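Local coordinates for protein intracellular protease/amidase (PDB 4K2H) that binds zinc and may act as a peptidase of the DJ-1/PfpI family, at residues Ile32-Ala44 with Val54-Phe67. The protein carries 1 engineered substitution. Residues are numbered along the deposited sequence; the frame is centred on the assembly and turned at random.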
# COMPACT_ATOMS: atom_id res chain seq x y z
N ILE A 32 2.52 9.05 14.23
CA ILE A 32 3.79 8.42 14.62
C ILE A 32 4.84 8.83 13.59
O ILE A 32 4.60 8.75 12.40
CB ILE A 32 3.65 6.89 14.70
CG1 ILE A 32 2.65 6.52 15.81
CG2 ILE A 32 4.99 6.22 14.91
CD1 ILE A 32 2.27 5.06 15.85
N ASP A 33 6.00 9.30 14.05
CA ASP A 33 7.11 9.67 13.16
C ASP A 33 7.63 8.46 12.41
O ASP A 33 7.98 7.46 13.04
CB ASP A 33 8.26 10.18 13.99
CG ASP A 33 8.53 11.60 13.77
OD1 ASP A 33 7.60 12.43 13.89
OD2 ASP A 33 9.70 11.90 13.49
N VAL A 34 7.66 8.54 11.08
CA VAL A 34 8.20 7.46 10.24
C VAL A 34 9.35 7.99 9.37
O VAL A 34 9.25 9.05 8.78
CB VAL A 34 7.12 6.83 9.36
CG1 VAL A 34 7.67 5.61 8.64
CG2 VAL A 34 5.91 6.37 10.18
N GLU A 35 10.46 7.27 9.33
CA GLU A 35 11.54 7.51 8.36
C GLU A 35 11.78 6.28 7.51
O GLU A 35 12.08 5.22 8.04
CB GLU A 35 12.83 7.89 9.05
CG GLU A 35 13.20 9.35 8.94
CD GLU A 35 14.62 9.64 9.38
OE1 GLU A 35 15.30 8.76 9.94
OE2 GLU A 35 15.07 10.76 9.13
N THR A 36 11.62 6.42 6.20
CA THR A 36 12.02 5.36 5.28
C THR A 36 13.54 5.47 5.12
O THR A 36 14.09 6.55 4.92
CB THR A 36 11.30 5.50 3.91
OG1 THR A 36 11.49 6.81 3.39
CG2 THR A 36 9.84 5.33 4.07
N LEU A 37 14.22 4.34 5.25
CA LEU A 37 15.65 4.31 5.11
C LEU A 37 16.04 3.32 4.03
O LEU A 37 15.72 2.13 4.12
CB LEU A 37 16.28 3.88 6.43
CG LEU A 37 15.94 4.77 7.65
CD1 LEU A 37 16.73 4.32 8.89
CD2 LEU A 37 16.18 6.26 7.41
N ALA A 38 16.77 3.80 3.04
CA ALA A 38 17.39 2.91 2.06
C ALA A 38 18.65 2.30 2.66
O ALA A 38 19.23 2.86 3.56
CB ALA A 38 17.74 3.68 0.80
N CYS A 39 19.10 1.19 2.13
CA CYS A 39 20.13 0.43 2.87
C CYS A 39 21.55 0.48 2.34
O CYS A 39 22.48 0.12 3.06
CB CYS A 39 19.65 -1.00 3.03
SG CYS A 39 18.12 -0.95 3.99
N ALA A 40 21.73 0.94 1.12
CA ALA A 40 23.07 1.09 0.61
C ALA A 40 23.29 2.56 0.23
O ALA A 40 22.93 3.45 1.01
CB ALA A 40 23.29 0.13 -0.57
N GLU A 41 23.79 2.83 -0.96
CA GLU A 41 24.36 4.16 -1.29
C GLU A 41 23.36 5.11 -2.00
O GLU A 41 23.74 6.16 -2.50
CB GLU A 41 25.57 3.96 -2.20
CG GLU A 41 25.22 3.35 -3.59
CD GLU A 41 24.64 1.93 -3.51
OE1 GLU A 41 23.47 1.75 -3.91
OE2 GLU A 41 25.31 0.98 -3.03
N SER A 42 22.09 4.74 -2.04
CA SER A 42 21.14 5.42 -2.90
C SER A 42 19.86 5.71 -2.11
O SER A 42 19.45 4.89 -1.29
CB SER A 42 20.85 4.49 -4.07
OG SER A 42 19.76 5.01 -4.81
N ARG A 43 19.25 6.86 -2.35
CA ARG A 43 17.96 7.17 -1.76
C ARG A 43 16.78 6.71 -2.59
O ARG A 43 15.72 6.38 -2.05
CB ARG A 43 17.85 8.64 -1.40
CG ARG A 43 18.45 8.88 -0.02
CD ARG A 43 18.34 10.31 0.45
NE ARG A 43 16.97 10.75 0.49
CZ ARG A 43 16.60 12.01 0.61
NH1 ARG A 43 17.51 12.95 0.70
NH2 ARG A 43 15.33 12.33 0.59
N ALA A 44 16.96 6.67 -3.91
CA ALA A 44 15.93 6.10 -4.78
C ALA A 44 16.01 4.59 -4.67
O ALA A 44 17.08 4.03 -4.72
CB ALA A 44 16.13 6.53 -6.22
N VAL A 54 11.62 7.52 -3.33
CA VAL A 54 12.73 8.16 -2.68
C VAL A 54 12.59 7.99 -1.17
O VAL A 54 11.73 8.61 -0.57
CB VAL A 54 12.78 9.65 -3.05
CG1 VAL A 54 13.97 10.31 -2.40
CG2 VAL A 54 12.79 9.82 -4.57
N ALA A 55 13.46 7.17 -0.57
CA ALA A 55 13.57 7.10 0.90
C ALA A 55 13.87 8.44 1.58
O ALA A 55 14.55 9.31 1.02
CB ALA A 55 14.59 6.05 1.34
N ASP A 56 13.39 8.59 2.79
CA ASP A 56 13.71 9.79 3.58
C ASP A 56 15.22 9.93 3.82
O ASP A 56 15.79 11.03 3.75
CB ASP A 56 12.95 9.80 4.91
CG ASP A 56 11.45 9.87 4.73
OD1 ASP A 56 11.01 10.63 3.86
OD2 ASP A 56 10.68 9.16 5.42
N SER A 57 15.89 8.81 4.05
CA SER A 57 17.31 8.88 4.34
C SER A 57 17.92 7.52 4.10
O SER A 57 17.31 6.68 3.44
CB SER A 57 17.51 9.38 5.79
OG SER A 57 18.84 9.28 6.23
N THR A 58 19.11 7.28 4.64
CA THR A 58 19.81 6.03 4.44
C THR A 58 20.29 5.53 5.75
O THR A 58 20.40 6.28 6.72
CB THR A 58 21.03 6.19 3.50
OG1 THR A 58 21.97 7.11 4.07
CG2 THR A 58 20.62 6.70 2.15
N LEU A 59 20.59 4.24 5.79
CA LEU A 59 21.07 3.58 6.97
C LEU A 59 22.39 4.19 7.39
O LEU A 59 22.65 4.37 8.60
CB LEU A 59 21.27 2.10 6.67
CG LEU A 59 20.70 1.06 7.59
CD1 LEU A 59 19.28 1.40 8.01
CD2 LEU A 59 20.73 -0.27 6.85
N SER A 60 23.19 4.54 6.39
CA SER A 60 24.51 5.15 6.63
C SER A 60 24.45 6.46 7.40
O SER A 60 25.40 6.80 8.08
CB SER A 60 25.25 5.35 5.31
OG SER A 60 24.55 6.27 4.49
N GLU A 61 23.34 7.19 7.32
CA GLU A 61 23.12 8.41 8.12
C GLU A 61 22.46 8.17 9.48
O GLU A 61 22.15 9.12 10.19
CB GLU A 61 22.23 9.38 7.33
CG GLU A 61 22.87 9.90 6.05
CD GLU A 61 24.20 10.55 6.35
OE1 GLU A 61 24.23 11.47 7.20
OE2 GLU A 61 25.23 10.13 5.77
N ARG A 62 22.22 6.93 9.85
CA ARG A 62 21.46 6.66 11.06
C ARG A 62 22.12 5.65 11.96
O ARG A 62 21.45 4.93 12.72
CB ARG A 62 20.07 6.18 10.68
CG ARG A 62 19.24 7.24 9.97
CD ARG A 62 18.82 8.31 10.96
NE ARG A 62 17.96 9.33 10.35
CZ ARG A 62 18.42 10.39 9.70
NH1 ARG A 62 17.57 11.27 9.20
NH2 ARG A 62 19.71 10.59 9.54
N GLN A 63 23.44 5.58 11.93
CA GLN A 63 24.11 4.48 12.62
C GLN A 63 24.04 4.56 14.14
O GLN A 63 24.08 3.51 14.80
CB GLN A 63 25.56 4.31 12.17
CG GLN A 63 26.04 2.88 12.40
CD GLN A 63 27.54 2.76 12.47
OE1 GLN A 63 28.19 3.30 13.39
NE2 GLN A 63 28.10 2.04 11.52
N GLN A 64 23.93 5.76 14.69
CA GLN A 64 23.74 5.93 16.16
C GLN A 64 22.31 6.30 16.54
O GLN A 64 22.04 6.55 17.72
CB GLN A 64 24.69 7.00 16.74
CG GLN A 64 26.08 6.49 17.07
CD GLN A 64 26.87 6.16 15.82
OE1 GLN A 64 27.02 7.00 14.94
NE2 GLN A 64 27.37 4.93 15.73
N ALA A 65 21.42 6.38 15.55
CA ALA A 65 20.02 6.70 15.80
C ALA A 65 19.35 5.47 16.33
O ALA A 65 19.65 4.35 15.92
CB ALA A 65 19.32 7.15 14.53
N LEU A 66 18.42 5.68 17.25
CA LEU A 66 17.76 4.59 17.91
C LEU A 66 16.27 4.82 17.82
O LEU A 66 15.71 5.66 18.52
CB LEU A 66 18.24 4.55 19.36
CG LEU A 66 17.98 3.24 20.10
CD1 LEU A 66 18.63 2.07 19.39
CD2 LEU A 66 18.52 3.35 21.53
N PHE A 67 15.65 4.09 16.91
CA PHE A 67 14.23 4.15 16.66
C PHE A 67 13.50 3.27 17.66
O PHE A 67 14.08 2.33 18.22
CB PHE A 67 13.95 3.67 15.20
CG PHE A 67 14.47 4.60 14.15
CD1 PHE A 67 13.67 5.60 13.63
CD2 PHE A 67 15.78 4.52 13.73
CE1 PHE A 67 14.17 6.52 12.71
CE2 PHE A 67 16.27 5.40 12.77
CZ PHE A 67 15.47 6.41 12.28
O HOH W 1 9.96 7.61 1.42
O HOH W 2 22.90 3.55 3.77
O HOH W 3 24.37 5.94 1.85
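L37 reaches out with both methyl branches: CD1 lies 4.0 Å from CD1 of L59 and also packs against the ring of F67, whereas CD2 rests on CB of S57. Its CG, anti to the carbonyl carbon (chi1 -58°), stands on the same face of the sheet as S57. On the other face, CB of A38 meets CB of A55 at 4.0 Å. Parallel pairing between the strands is set by S57 N to T36 O and A38 N to S57 O, both 3.0 Å; it adds 57-58 as the outermost strand of the five-stranded parallel sheet within this chain, in the α/β fold of the DJ-1/PfpI family. D56, just before strand 57-58, donates its backbone N-H to OG1 of T36 (2.7 Å from D56 N), while T36 N donates to OD2 of D56 on its anti side, tilted out of the carboxylate plane; OD2 is also salt-bridged to R28 of helix 17-29. R43 folds back, bent at chi3 (59°), and its NE donates to A55 O at 2.9 Å; D56 O lies over one guanidinium face. R62 grips E35 side-on in a salt bridge, R62 NE to E35 OE1 and R62 NH1 to E35 OE2 (2.6 Å), through syn lone pairs, with planes 24° apart. OE1 of E35 also lies at the edge of the F67 ring, 3.3 Å from CZ of F67.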